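Local coordinates for uncharacterized protein (Bordetella bronchiseptica, PDB 4XG0) that probably acts as a kinase in acid-sugar catabolism, combining a sugar-binding N-terminal domain with a nucleotide-binding C-terminal domain, at residues Arg147-Gly152 with Val211-Asp216; Ala141-Gly146 with Leu215-Val220; Gly257-Val262 with Ala419-Arg424. One frame throughout, in Å; residues are numbered along the deposited sequence.

Contact 1 (Arg147-Gly152 with Val211-Asp216); sequences RTVRQG and VVDALD
Val149 and Ala214 form a single antiparallel bridge, a hydrogen-bonded pair with CA atoms 5.2 Å apart. Val149 N donates to Ala214 O (3.0 Å), and Ala214 N returns a bond to Val149 O. The bridge joins the first strand of the 147-156 hairpin to the chain leaving strand 209-212. Gln151 and Gly152, both with positive phi, make the type I′ turn of that hairpin, and the Asp213 carboxylate grips it by two successive amides. OD1 takes Gly152 N at 2.8 Å on its syn lone pair, while OD2 takes Gln151 N at 2.7 Å, also on the syn side but 20° out of the carboxylate plane. Val149 CG1, anti to its own N, reaches Val211 CG1 (4.1 Å) and lies against Val212 O, a buried carbonyl without a polar partner. At the other end Leu215 CD1 sits over a face of the Arg150 guanidinium, 3.5 Å from NE. The rotation of that group is fixed by Arg150 NE donating to Thr148 OG1 (2.9 Å, 165°), in the guanidinium plane. Thus two backbone bonds and a doubly engaged carboxylate fix the hairpin to the chain just beyond the C-terminal end of strand 209-212, and the negative charge of Asp213 is probably stabilised by the two amides.

Contact 2 (Ala141-Gly146 with Leu215-Val220); sequences AFPVTG and LDDADV
Ala141 and Pro143 face the first turn of helix 217-230, in the α/β layer arrangement where loops leaving the parallel strands 135-139 and 209-212 lie side by side. The helix start is defined by an N-cap: Asp216 OD1 accepts from Asp219 N at 2.9 Å, met nearly along the C-O axis. Asp219 OD2 in turn takes Leu215 N on its anti lone pair, so the two carboxylates tie the residues before the helix to its first turn.

Along the loop, Ala141 directs its CB at Val220 CG2, a loose apolar approach of 4.5 Å. Phe142 turns away from the helix; Thr145 CG2 lies over the centre of one ring face, and Phe142 O accepts from Thr145 N. Pro143 carries most of the contact. The ring pushes its CG edge at the helix start: CG is 3.6 Å from Asp216 C, 4.0 Å from Val220 CG2 and 3.7 Å from Asp217 OD1, while CB faces Leu215 O. Val220 presents CG2 because that methyl stands anti to the carbonyl carbon, its CG1 being anti to N (chi1 179°). The short 3-10 segment 143-144 continues the turn, with Gly146 N bonding back to Pro143 O.

The direct contacts are thus van der Waals, and the polar link is indirect. Asp217, whose side chain lies about 5 Å from a bound sulfate, has CG beside its backbone N (chi1 -75°), which brings OD1 back over the loop. One water joins the two segments there, accepting from Val144 N at 3.0 Å and donating to Asp217 OD1 at 2.7 Å.

Contact 3 (Gly257-Val262 with Ala419-Arg424); sequences GPVLVV and AIRERR
Val259, Ile420 and Arg421 bring the start of strand 259-263 against the last turn of helix 412-421, with Val259 and Ile420 CA atoms 7.6 Å apart. Val259 points its side chain at the helix and uses both methyls. CG1, anti to the backbone N (chi1 170°), meets Ile420 CD1 at 4.1 Å; CG2, beside that N, meets Ile420 CG2 at 4.1 Å and Arg421 CG at 4.0 Å. Ile420 can offer two tips because CG2 stands anti to its N while the CG1 branch, beside the N, runs on extended to CD1.

Arg421 leaves the helix alongside Val259, the two side chains sliding past each other in opposite directions. Its chain is extended from CG to NE, and a chi4 of -84° then turns the guanidinium across the line of that chain. The group meets the Gly257-Pro258 backbone by its edge: Pro258 CA lies 3.4 Å from NH2, and Gly257 O is near the guanidinium plane. The NH2 to Gly257 O separation of 2.5 Å is too short to be taken at face value, so that bond is doubtful. A salt bridge from NH2 to Asp316 is the firmer anchor.

Beyond Val259, Leu260 turns to the other face of the sheet, onto helix 334-349. Helices on both sides of a central parallel strand are characteristic of the three-layer α/β architecture, here in the presumed nucleotide-binding domain.

Overall arrangement
Contacts 1 and 2 belong to one neighbourhood in the sugar-binding domain: their centres are 8 Å apart, they share Leu215 and Asp216, and Arg147 O probably bonds Phe142 N between them. Contact 1 is largely buried and relies on backbone and carboxylate hydrogen bonds at a hairpin; contact 2, partly buried, pairs proline packing with a water bridge at a helix start. Contact 3 is separate, its centre 30 Å from contact 1 and 25 Å from contact 2, and later in the chain. Also partly buried, it sets a strand against the closing helix of the other domain, combining branched aliphatic packing with an arginine edge on backbone.

Contact 1 (Arg147-Gly152 with Val211-Asp216)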
ATOM      1  N   ARG A 147      -7.120  -2.064 -19.297  1.00 24.09           N
ATOM      2  CA  ARG A 147      -5.776  -2.073 -19.871  1.00 23.70           C
ATOM      3  C   ARG A 147      -4.919  -3.082 -19.135  1.00 23.00           C
ATOM      4  O   ARG A 147      -4.892  -3.112 -17.910  1.00 23.46           O
ATOM      5  CB  ARG A 147      -5.155  -0.697 -19.808  1.00 19.06           C
ATOM      6  CG  ARG A 147      -5.751   0.314 -20.767  1.00 23.06           C
ATOM      7  CD  ARG A 147      -6.880   1.082 -20.124  1.00 22.86           C
ATOM      8  NE  ARG A 147      -7.286   2.197 -20.966  1.00 26.60           N
ATOM      9  CZ  ARG A 147      -8.383   2.225 -21.727  1.00 32.36           C
ATOM     10  NH1 ARG A 147      -8.619   3.286 -22.486  1.00 34.15           N
ATOM     11  NH2 ARG A 147      -9.253   1.217 -21.733  1.00 38.06           N
ATOM     12  N   THR A 148      -4.246  -3.932 -19.885  1.00 23.08           N
ATOM     13  CA  THR A 148      -3.404  -4.961 -19.310  1.00 21.30           C
ATOM     14  C   THR A 148      -2.115  -4.984 -20.117  1.00 18.85           C
ATOM     15  O   THR A 148      -2.065  -4.427 -21.202  1.00 21.76           O
ATOM     16  CB  THR A 148      -4.078  -6.326 -19.325  1.00 21.94           C
ATOM     17  OG1 THR A 148      -4.431  -6.718 -20.677  1.00 21.53           O
ATOM     18  CG2 THR A 148      -5.339  -6.293 -18.466  1.00 25.90           C
ATOM     19  N   VAL A 149      -1.081  -5.593 -19.546  1.00 19.98           N
ATOM     20  CA  VAL A 149       0.193  -5.781 -20.230  1.00 23.18           C
ATOM     21  C   VAL A 149       0.417  -7.284 -20.336  1.00 22.55           C
ATOM     22  O   VAL A 149       0.502  -8.008 -19.309  1.00 20.78           O
ATOM     23  CB  VAL A 149       1.359  -5.084 -19.497  1.00 18.28           C
ATOM     24  CG1 VAL A 149       2.687  -5.450 -20.144  1.00 24.19           C
ATOM     25  CG2 VAL A 149       1.155  -3.551 -19.502  1.00 21.15           C
ATOM     26  N   ARG A 150       0.471  -7.751 -21.582  1.00 21.06           N
ATOM     27  CA  ARG A 150       0.526  -9.176 -21.921  1.00 22.39           C
ATOM     28  C   ARG A 150       1.736  -9.491 -22.793  1.00 23.47           C
ATOM     29  O   ARG A 150       1.794  -9.064 -23.940  1.00 24.39           O
ATOM     30  CB  ARG A 150      -0.733  -9.579 -22.678  1.00 26.25           C
ATOM     31  CG  ARG A 150      -2.000  -9.279 -21.902  1.00 26.86           C
ATOM     32  CD  ARG A 150      -3.211  -9.931 -22.558  1.00 27.80           C
ATOM     33  NE  ARG A 150      -4.435  -9.320 -22.060  1.00 24.58           N
ATOM     34  CZ  ARG A 150      -5.668  -9.750 -22.327  1.00 28.08           C
ATOM     35  NH1 ARG A 150      -6.702  -9.103 -21.795  1.00 34.63           N
ATOM     36  NH2 ARG A 150      -5.873 -10.797 -23.125  1.00 28.80           N
ATOM     37  N   GLN A 151       2.675 -10.262 -22.244  1.00 26.77           N
ATOM     38  CA  GLN A 151       3.961 -10.507 -22.891  1.00 25.32           C
ATOM     39  C   GLN A 151       4.538  -9.168 -23.406  1.00 28.81           C
ATOM     40  O   GLN A 151       5.099  -9.083 -24.527  1.00 27.48           O
ATOM     41  CB  GLN A 151       3.817 -11.557 -24.008  1.00 27.03           C
ATOM     42  CG  GLN A 151       3.305 -12.894 -23.450  1.00 29.33           C
ATOM     43  CD  GLN A 151       3.514 -14.065 -24.378  1.00 38.04           C
ATOM     44  OE1 GLN A 151       2.958 -14.119 -25.466  1.00 38.72           O
ATOM     45  NE2 GLN A 151       4.309 -15.014 -23.938  1.00 46.56           N
ATOM     46  N   GLY A 152       4.383  -8.154 -22.563  1.00 27.90           N
ATOM     47  CA  GLY A 152       4.926  -6.826 -22.795  1.00 22.90           C
ATOM     48  C   GLY A 152       4.072  -5.924 -23.662  1.00 22.73           C
ATOM     49  O   GLY A 152       4.438  -4.755 -23.864  1.00 22.63           O
ATOM     50  N   VAL A 211       9.937  -3.983 -18.593  1.00 28.60           N
ATOM     51  CA  VAL A 211       8.481  -4.027 -18.661  1.00 24.97           C
ATOM     52  C   VAL A 211       7.976  -5.266 -17.919  1.00 26.91           C
ATOM     53  O   VAL A 211       8.472  -6.366 -18.130  1.00 26.10           O
ATOM     54  CB  VAL A 211       8.019  -4.063 -20.148  1.00 30.56           C
ATOM     55  CG1 VAL A 211       6.516  -4.081 -20.247  1.00 24.55           C
ATOM     56  CG2 VAL A 211       8.553  -2.861 -20.885  1.00 33.45           C
ATOM     57  N   VAL A 212       6.994  -5.072 -17.048  1.00 22.57           N
ATOM     58  CA  VAL A 212       6.391  -6.166 -16.291  1.00 24.81           C
ATOM     59  C   VAL A 212       4.908  -6.333 -16.634  1.00 19.74           C
ATOM     60  O   VAL A 212       4.139  -5.382 -16.727  1.00 22.17           O
ATOM     61  CB  VAL A 212       6.569  -5.957 -14.756  1.00 25.07           C
ATOM     62  CG1 VAL A 212       5.947  -7.127 -13.985  1.00 27.18           C
ATOM     63  CG2 VAL A 212       8.051  -5.771 -14.418  1.00 22.15           C
ATOM     64  N   ASP A 213       4.522  -7.573 -16.896  1.00 22.97           N
ATOM     65  CA  ASP A 213       3.176  -7.889 -17.257  1.00 23.57           C
ATOM     66  C   ASP A 213       2.273  -7.660 -16.064  1.00 23.30           C
ATOM     67  O   ASP A 213       2.702  -7.732 -14.900  1.00 19.85           O
ATOM     68  CB  ASP A 213       3.081  -9.367 -17.662  1.00 22.31           C
ATOM     69  CG  ASP A 213       3.294  -9.601 -19.123  1.00 26.04           C
ATOM     70  OD1 ASP A 213       3.878  -8.739 -19.821  1.00 24.94           O
ATOM     71  OD2 ASP A 213       2.875 -10.703 -19.581  1.00 29.16           O
ATOM     72  N   ALA A 214       1.016  -7.415 -16.376  1.00 22.40           N
ATOM     73  CA  ALA A 214      -0.034  -7.447 -15.355  1.00 22.03           C
ATOM     74  C   ALA A 214      -1.370  -7.624 -16.041  1.00 21.09           C
ATOM     75  O   ALA A 214      -1.727  -6.832 -16.921  1.00 20.26           O
ATOM     76  CB  ALA A 214      -0.033  -6.149 -14.572  1.00 20.72           C
ATOM     77  N   LEU A 215      -2.116  -8.638 -15.630  1.00 23.55           N
ATOM     78  CA  LEU A 215      -3.473  -8.844 -16.135  1.00 24.66           C
ATOM     79  C   LEU A 215      -4.567  -8.274 -15.203  1.00 27.30           C
ATOM     80  O   LEU A 215      -5.689  -7.943 -15.642  1.00 24.77           O
ATOM     81  CB  LEU A 215      -3.696 -10.333 -16.288  1.00 25.90           C
ATOM     82  CG  LEU A 215      -4.792 -10.786 -17.234  1.00 27.15           C
ATOM     83  CD1 LEU A 215      -4.528 -10.265 -18.657  1.00 27.91           C
ATOM     84  CD2 LEU A 215      -4.807 -12.306 -17.225  1.00 27.78           C
ATOM     85  N   ASP A 216      -4.247  -8.185 -13.916  1.00 21.29           N
ATOM     86  CA  ASP A 216      -5.240  -7.795 -12.923  1.00 20.50           C
ATOM     87  C   ASP A 216      -4.611  -7.029 -11.762  1.00 22.08           C
ATOM     88  O   ASP A 216      -3.389  -6.860 -11.704  1.00 19.12           O
ATOM     89  CB  ASP A 216      -6.058  -9.000 -12.421  1.00 21.84           C
ATOM     90  CG  ASP A 216      -5.213 -10.075 -11.775  1.00 25.20           C
ATOM     91  OD1 ASP A 216      -4.030  -9.837 -11.442  1.00 25.21           O
ATOM     92  OD2 ASP A 216      -5.759 -11.175 -11.584  1.00 29.79           O
TER

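Contact 2 (Ala141-Gly146 with Leu215-Val220)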
ATOM      1  N   ALA A 141      -0.481  -0.897 -17.036  1.00 19.87           N
ATOM      2  CA  ALA A 141      -1.787  -1.566 -16.861  1.00 19.56           C
ATOM      3  C   ALA A 141      -2.733  -0.806 -15.961  1.00 19.21           C
ATOM      4  O   ALA A 141      -2.320  -0.200 -14.957  1.00 17.66           O
ATOM      5  CB  ALA A 141      -1.605  -2.952 -16.296  1.00 19.38           C
ATOM      6  N   PHE A 142      -4.027  -0.911 -16.278  1.00 19.36           N
ATOM      7  CA  PHE A 142      -5.065  -0.315 -15.445  1.00 17.65           C
ATOM      8  C   PHE A 142      -6.233  -1.262 -15.563  1.00 20.72           C
ATOM      9  O   PHE A 142      -7.143  -1.059 -16.359  1.00 23.38           O
ATOM     10  CB  PHE A 142      -5.417   1.080 -15.968  1.00 19.30           C
ATOM     11  CG  PHE A 142      -6.061   1.980 -14.946  1.00 18.78           C
ATOM     12  CD1 PHE A 142      -6.519   1.473 -13.753  1.00 19.08           C
ATOM     13  CD2 PHE A 142      -6.193   3.323 -15.204  1.00 24.55           C
ATOM     14  CE1 PHE A 142      -7.092   2.319 -12.791  1.00 21.35           C
ATOM     15  CE2 PHE A 142      -6.768   4.171 -14.235  1.00 24.73           C
ATOM     16  CZ  PHE A 142      -7.207   3.663 -13.061  1.00 22.55           C
ATOM     17  N   PRO A 143      -6.181  -2.357 -14.815  1.00 19.04           N
ATOM     18  CA  PRO A 143      -7.111  -3.443 -15.091  1.00 23.41           C
ATOM     19  C   PRO A 143      -8.585  -3.071 -14.950  1.00 23.89           C
ATOM     20  O   PRO A 143      -9.407  -3.631 -15.680  1.00 24.70           O
ATOM     21  CB  PRO A 143      -6.694  -4.515 -14.092  1.00 26.37           C
ATOM     22  CG  PRO A 143      -5.206  -4.204 -13.832  1.00 23.87           C
ATOM     23  CD  PRO A 143      -5.099  -2.744 -13.900  1.00 17.95           C
ATOM     24  N   VAL A 144      -8.932  -2.167 -14.043  1.00 22.51           N
ATOM     25  CA  VAL A 144     -10.343  -1.898 -13.820  1.00 21.63           C
ATOM     26  C   VAL A 144     -10.903  -1.087 -14.980  1.00 22.63           C
ATOM     27  O   VAL A 144     -12.109  -1.061 -15.184  1.00 22.81           O
ATOM     28  CB  VAL A 144     -10.594  -1.230 -12.411  1.00 28.84           C
ATOM     29  CG1 VAL A 144     -10.166   0.215 -12.411  1.00 22.57           C
ATOM     30  CG2 VAL A 144     -12.036  -1.364 -12.006  1.00 33.22           C
ATOM     31  N   THR A 145     -10.020  -0.486 -15.791  1.00 22.46           N
ATOM     32  CA  THR A 145     -10.466   0.122 -17.046  1.00 22.26           C
ATOM     33  C   THR A 145     -10.105  -0.646 -18.314  1.00 23.23           C
ATOM     34  O   THR A 145     -10.275  -0.140 -19.405  1.00 29.96           O
ATOM     35  CB  THR A 145      -9.990   1.566 -17.188  1.00 22.74           C
ATOM     36  OG1 THR A 145      -8.577   1.615 -17.269  1.00 24.48           O
ATOM     37  CG2 THR A 145     -10.387   2.376 -15.936  1.00 29.07           C
ATOM     38  N   GLY A 146      -9.631  -1.871 -18.160  1.00 23.13           N
ATOM     39  CA  GLY A 146      -9.448  -2.758 -19.297  1.00 23.65           C
ATOM     40  C   GLY A 146      -8.077  -2.725 -19.924  1.00 27.01           C
ATOM     41  O   GLY A 146      -7.861  -3.339 -20.971  1.00 29.92           O
ATOM     42  N   LEU A 215      -2.116  -8.638 -15.630  1.00 23.55           N
ATOM     43  CA  LEU A 215      -3.473  -8.844 -16.135  1.00 24.66           C
ATOM     44  C   LEU A 215      -4.567  -8.274 -15.203  1.00 27.30           C
ATOM     45  O   LEU A 215      -5.689  -7.943 -15.642  1.00 24.77           O
ATOM     46  CB  LEU A 215      -3.696 -10.333 -16.288  1.00 25.90           C
ATOM     47  CG  LEU A 215      -4.792 -10.786 -17.234  1.00 27.15           C
ATOM     48  CD1 LEU A 215      -4.528 -10.265 -18.657  1.00 27.91           C
ATOM     49  CD2 LEU A 215      -4.807 -12.306 -17.225  1.00 27.78           C
ATOM     50  N   ASP A 216      -4.247  -8.185 -13.916  1.00 21.29           N
ATOM     51  CA  ASP A 216      -5.240  -7.795 -12.923  1.00 20.50           C
ATOM     52  C   ASP A 216      -4.611  -7.029 -11.762  1.00 22.08           C
ATOM     53  O   ASP A 216      -3.389  -6.860 -11.704  1.00 19.12           O
ATOM     54  CB  ASP A 216      -6.058  -9.000 -12.421  1.00 21.84           C
ATOM     55  CG  ASP A 216      -5.213 -10.075 -11.775  1.00 25.20           C
ATOM     56  OD1 ASP A 216      -4.030  -9.837 -11.442  1.00 25.21           O
ATOM     57  OD2 ASP A 216      -5.759 -11.175 -11.584  1.00 29.79           O
ATOM     58  N   ASP A 217      -5.461  -6.589 -10.849  1.00 25.45           N
ATOM     59  CA  ASP A 217      -5.020  -5.786  -9.705  1.00 24.80           C
ATOM     60  C   ASP A 217      -4.078  -6.591  -8.833  1.00 19.82           C
ATOM     61  O   ASP A 217      -3.145  -6.033  -8.254  1.00 20.37           O
ATOM     62  CB  ASP A 217      -6.218  -5.306  -8.880  1.00 22.39           C
ATOM     63  CG  ASP A 217      -6.976  -4.179  -9.557  1.00 23.98           C
ATOM     64  OD1 ASP A 217      -6.372  -3.461 -10.376  1.00 23.54           O
ATOM     65  OD2 ASP A 217      -8.177  -4.005  -9.261  1.00 27.89           O
ATOM     66  N   ALA A 218      -4.336  -7.895  -8.698  1.00 18.13           N
ATOM     67  CA  ALA A 218      -3.446  -8.757  -7.939  1.00 20.17           C
ATOM     68  C   ALA A 218      -2.031  -8.709  -8.516  1.00 20.65           C
ATOM     69  O   ALA A 218      -1.033  -8.723  -7.775  1.00 22.33           O
ATOM     70  CB  ALA A 218      -3.983 -10.217  -7.896  1.00 27.08           C
ATOM     71  N   ASP A 219      -1.944  -8.715  -9.842  1.00 20.66           N
ATOM     72  CA  ASP A 219      -0.653  -8.687 -10.518  1.00 19.87           C
ATOM     73  C   ASP A 219      -0.005  -7.344 -10.270  1.00 22.14           C
ATOM     74  O   ASP A 219       1.187  -7.263 -10.047  1.00 20.83           O
ATOM     75  CB  ASP A 219      -0.806  -8.854 -12.016  1.00 21.92           C
ATOM     76  CG  ASP A 219      -1.057 -10.291 -12.449  1.00 24.99           C
ATOM     77  OD1 ASP A 219      -0.892 -11.257 -11.680  1.00 23.79           O
ATOM     78  OD2 ASP A 219      -1.408 -10.459 -13.635  1.00 27.54           O
ATOM     79  N   VAL A 220      -0.806  -6.286 -10.331  1.00 17.84           N
ATOM     80  CA  VAL A 220      -0.301  -4.938 -10.082  1.00 14.99           C
ATOM     81  C   VAL A 220       0.178  -4.805  -8.635  1.00 19.89           C
ATOM     82  O   VAL A 220       1.240  -4.193  -8.356  1.00 18.90           O
ATOM     83  CB  VAL A 220      -1.323  -3.871 -10.422  1.00 15.40           C
ATOM     84  CG1 VAL A 220      -0.744  -2.493 -10.127  1.00 19.31           C
ATOM     85  CG2 VAL A 220      -1.691  -3.953 -11.920  1.00 23.67           C
TER
HETATM   86  O   HOH W   1      -7.176  -1.314 -11.725  1.00 21.61           O

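Contact 3 (Gly257-Val262 with Ala419-Arg424)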
ATOM      1  N   GLY A 257       6.419  -2.535  13.933  1.00 26.76           N
ATOM      2  CA  GLY A 257       5.946  -3.527  14.876  1.00 23.82           C
ATOM      3  C   GLY A 257       4.819  -4.319  14.237  1.00 21.97           C
ATOM      4  O   GLY A 257       4.314  -3.920  13.181  1.00 23.66           O
ATOM      5  N   PRO A 258       4.400  -5.409  14.893  1.00 25.79           N
ATOM      6  CA  PRO A 258       3.323  -6.249  14.380  1.00 24.93           C
ATOM      7  C   PRO A 258       1.975  -5.614  14.609  1.00 21.91           C
ATOM      8  O   PRO A 258       1.819  -4.794  15.503  1.00 21.80           O
ATOM      9  CB  PRO A 258       3.452  -7.501  15.233  1.00 23.99           C
ATOM     10  CG  PRO A 258       3.874  -6.977  16.545  1.00 31.25           C
ATOM     11  CD  PRO A 258       4.840  -5.857  16.222  1.00 32.85           C
ATOM     12  N   VAL A 259       1.012  -5.969  13.776  1.00 18.46           N
ATOM     13  CA  VAL A 259      -0.379  -5.727  14.073  1.00 15.31           C
ATOM     14  C   VAL A 259      -0.835  -6.809  15.031  1.00 19.27           C
ATOM     15  O   VAL A 259      -0.610  -8.001  14.798  1.00 22.98           O
ATOM     16  CB  VAL A 259      -1.257  -5.757  12.780  1.00 19.60           C
ATOM     17  CG1 VAL A 259      -2.709  -5.747  13.169  1.00 21.87           C
ATOM     18  CG2 VAL A 259      -0.971  -4.567  11.934  1.00 23.70           C
ATOM     19  N   LEU A 260      -1.452  -6.402  16.136  1.00 19.38           N
ATOM     20  CA  LEU A 260      -1.992  -7.329  17.103  1.00 16.80           C
ATOM     21  C   LEU A 260      -3.490  -7.525  16.846  1.00 19.29           C
ATOM     22  O   LEU A 260      -4.232  -6.561  16.817  1.00 18.51           O
ATOM     23  CB  LEU A 260      -1.806  -6.743  18.516  1.00 18.15           C
ATOM     24  CG  LEU A 260      -2.308  -7.623  19.641  1.00 26.10           C
ATOM     25  CD1 LEU A 260      -1.584  -8.968  19.650  1.00 21.01           C
ATOM     26  CD2 LEU A 260      -2.115  -6.911  20.977  1.00 23.87           C
ATOM     27  N   VAL A 261      -3.927  -8.771  16.664  1.00 20.90           N
ATOM     28  CA  VAL A 261      -5.324  -9.090  16.450  1.00 17.50           C
ATOM     29  C   VAL A 261      -5.907  -9.881  17.629  1.00 21.26           C
ATOM     30  O   VAL A 261      -5.368 -10.908  18.021  1.00 24.36           O
ATOM     31  CB  VAL A 261      -5.489  -9.885  15.151  1.00 16.04           C
ATOM     32  CG1 VAL A 261      -6.950 -10.176  14.876  1.00 18.83           C
ATOM     33  CG2 VAL A 261      -4.827  -9.148  14.017  1.00 20.08           C
ATOM     34  N   VAL A 262      -7.009  -9.374  18.205  1.00 16.32           N
ATOM     35  CA  VAL A 262      -7.586  -9.960  19.385  1.00 16.58           C
ATOM     36  C   VAL A 262      -8.972 -10.444  19.002  1.00 19.93           C
ATOM     37  O   VAL A 262      -9.821  -9.660  18.533  1.00 21.38           O
ATOM     38  CB  VAL A 262      -7.663  -8.955  20.538  1.00 24.02           C
ATOM     39  CG1 VAL A 262      -8.233  -9.628  21.744  1.00 30.80           C
ATOM     40  CG2 VAL A 262      -6.282  -8.415  20.819  1.00 28.72           C
ATOM     41  N   ALA A 419      -4.709  -3.320   6.201  1.00 19.99           N
ATOM     42  CA  ALA A 419      -5.216  -1.948   6.106  1.00 18.70           C
ATOM     43  C   ALA A 419      -4.465  -1.032   7.031  1.00 18.42           C
ATOM     44  O   ALA A 419      -4.225   0.122   6.690  1.00 19.23           O
ATOM     45  CB  ALA A 419      -6.652  -1.902   6.426  1.00 18.69           C
ATOM     46  N   ILE A 420      -4.119  -1.542   8.204  1.00 14.68           N
ATOM     47  CA  ILE A 420      -3.402  -0.709   9.184  1.00 14.67           C
ATOM     48  C   ILE A 420      -2.007  -0.446   8.632  1.00 15.63           C
ATOM     49  O   ILE A 420      -1.512   0.683   8.623  1.00 18.58           O
ATOM     50  CB  ILE A 420      -3.320  -1.383  10.557  1.00 17.82           C
ATOM     51  CG1 ILE A 420      -4.678  -1.319  11.283  1.00 16.93           C
ATOM     52  CG2 ILE A 420      -2.270  -0.703  11.423  1.00 16.50           C
ATOM     53  CD1 ILE A 420      -4.793  -2.263  12.490  1.00 19.33           C
ATOM     54  N   ARG A 421      -1.361  -1.504   8.159  1.00 19.39           N
ATOM     55  CA  ARG A 421       0.014  -1.376   7.711  1.00 20.82           C
ATOM     56  C   ARG A 421       0.104  -0.429   6.529  1.00 18.37           C
ATOM     57  O   ARG A 421       1.028   0.344   6.421  1.00 22.62           O
ATOM     58  CB  ARG A 421       0.551  -2.729   7.286  1.00 20.68           C
ATOM     59  CG  ARG A 421       0.612  -3.696   8.398  1.00 24.95           C
ATOM     60  CD  ARG A 421       1.505  -4.868   8.107  1.00 32.39           C
ATOM     61  NE  ARG A 421       2.011  -5.259   9.402  1.00 56.19           N
ATOM     62  CZ  ARG A 421       3.065  -4.700   9.981  1.00 49.29           C
ATOM     63  NH1 ARG A 421       3.787  -3.783   9.345  1.00 56.68           N
ATOM     64  NH2 ARG A 421       3.413  -5.090  11.180  1.00 40.43           N
ATOM     65  N   GLU A 422      -0.882  -0.516   5.636  1.00 20.32           N
ATOM     66  CA  GLU A 422      -0.824   0.168   4.355  1.00 20.51           C
ATOM     67  C   GLU A 422      -1.435   1.559   4.336  1.00 16.79           C
ATOM     68  O   GLU A 422      -1.703   2.106   3.286  1.00 17.55           O
ATOM     69  CB  GLU A 422      -1.469  -0.708   3.303  1.00 20.61           C
ATOM     70  CG  GLU A 422      -0.647  -1.960   3.077  1.00 23.22           C
ATOM     71  CD  GLU A 422      -1.141  -2.796   1.918  1.00 22.91           C
ATOM     72  OE1 GLU A 422      -2.326  -2.676   1.521  1.00 27.09           O
ATOM     73  OE2 GLU A 422      -0.326  -3.602   1.447  1.00 31.01           O
ATOM     74  N   ARG A 423      -1.689   2.102   5.529  1.00 17.04           N
ATOM     75  CA  ARG A 423      -2.120   3.475   5.672  1.00 19.87           C
ATOM     76  C   ARG A 423      -0.999   4.282   6.286  1.00 18.15           C
ATOM     77  O   ARG A 423      -0.328   3.805   7.197  1.00 20.32           O
ATOM     78  CB  ARG A 423      -3.351   3.555   6.564  1.00 21.03           C
ATOM     79  CG  ARG A 423      -3.754   4.959   6.924  1.00 26.45           C
ATOM     80  CD  ARG A 423      -5.189   5.038   7.361  1.00 36.92           C
ATOM     81  NE  ARG A 423      -6.062   4.770   6.228  1.00 41.10           N
ATOM     82  CZ  ARG A 423      -6.565   5.711   5.429  1.00 41.50           C
ATOM     83  NH1 ARG A 423      -7.335   5.353   4.416  1.00 43.85           N
ATOM     84  NH2 ARG A 423      -6.307   6.999   5.637  1.00 31.84           N
ATOM     85  N   ARG A 424      -0.829   5.485   5.770  1.00 17.66           N
ATOM     86  CA  ARG A 424       0.103   6.459   6.318  1.00 17.75           C
ATOM     87  C   ARG A 424      -0.638   7.198   7.430  1.00 20.95           C
ATOM     88  O   ARG A 424      -1.708   7.772   7.201  1.00 20.25           O
ATOM     89  CB  ARG A 424       0.542   7.430   5.251  1.00 20.34           C
ATOM     90  CG  ARG A 424       1.554   8.436   5.762  1.00 24.61           C
ATOM     91  CD  ARG A 424       2.844   7.729   6.177  1.00 23.56           C
ATOM     92  NE  ARG A 424       3.853   8.717   6.564  1.00 31.94           N
ATOM     93  CZ  ARG A 424       4.608   8.655   7.655  1.00 33.39           C
ATOM     94  NH1 ARG A 424       4.487   7.661   8.525  1.00 27.87           N
ATOM     95  NH2 ARG A 424       5.498   9.626   7.888  1.00 39.15           N
TER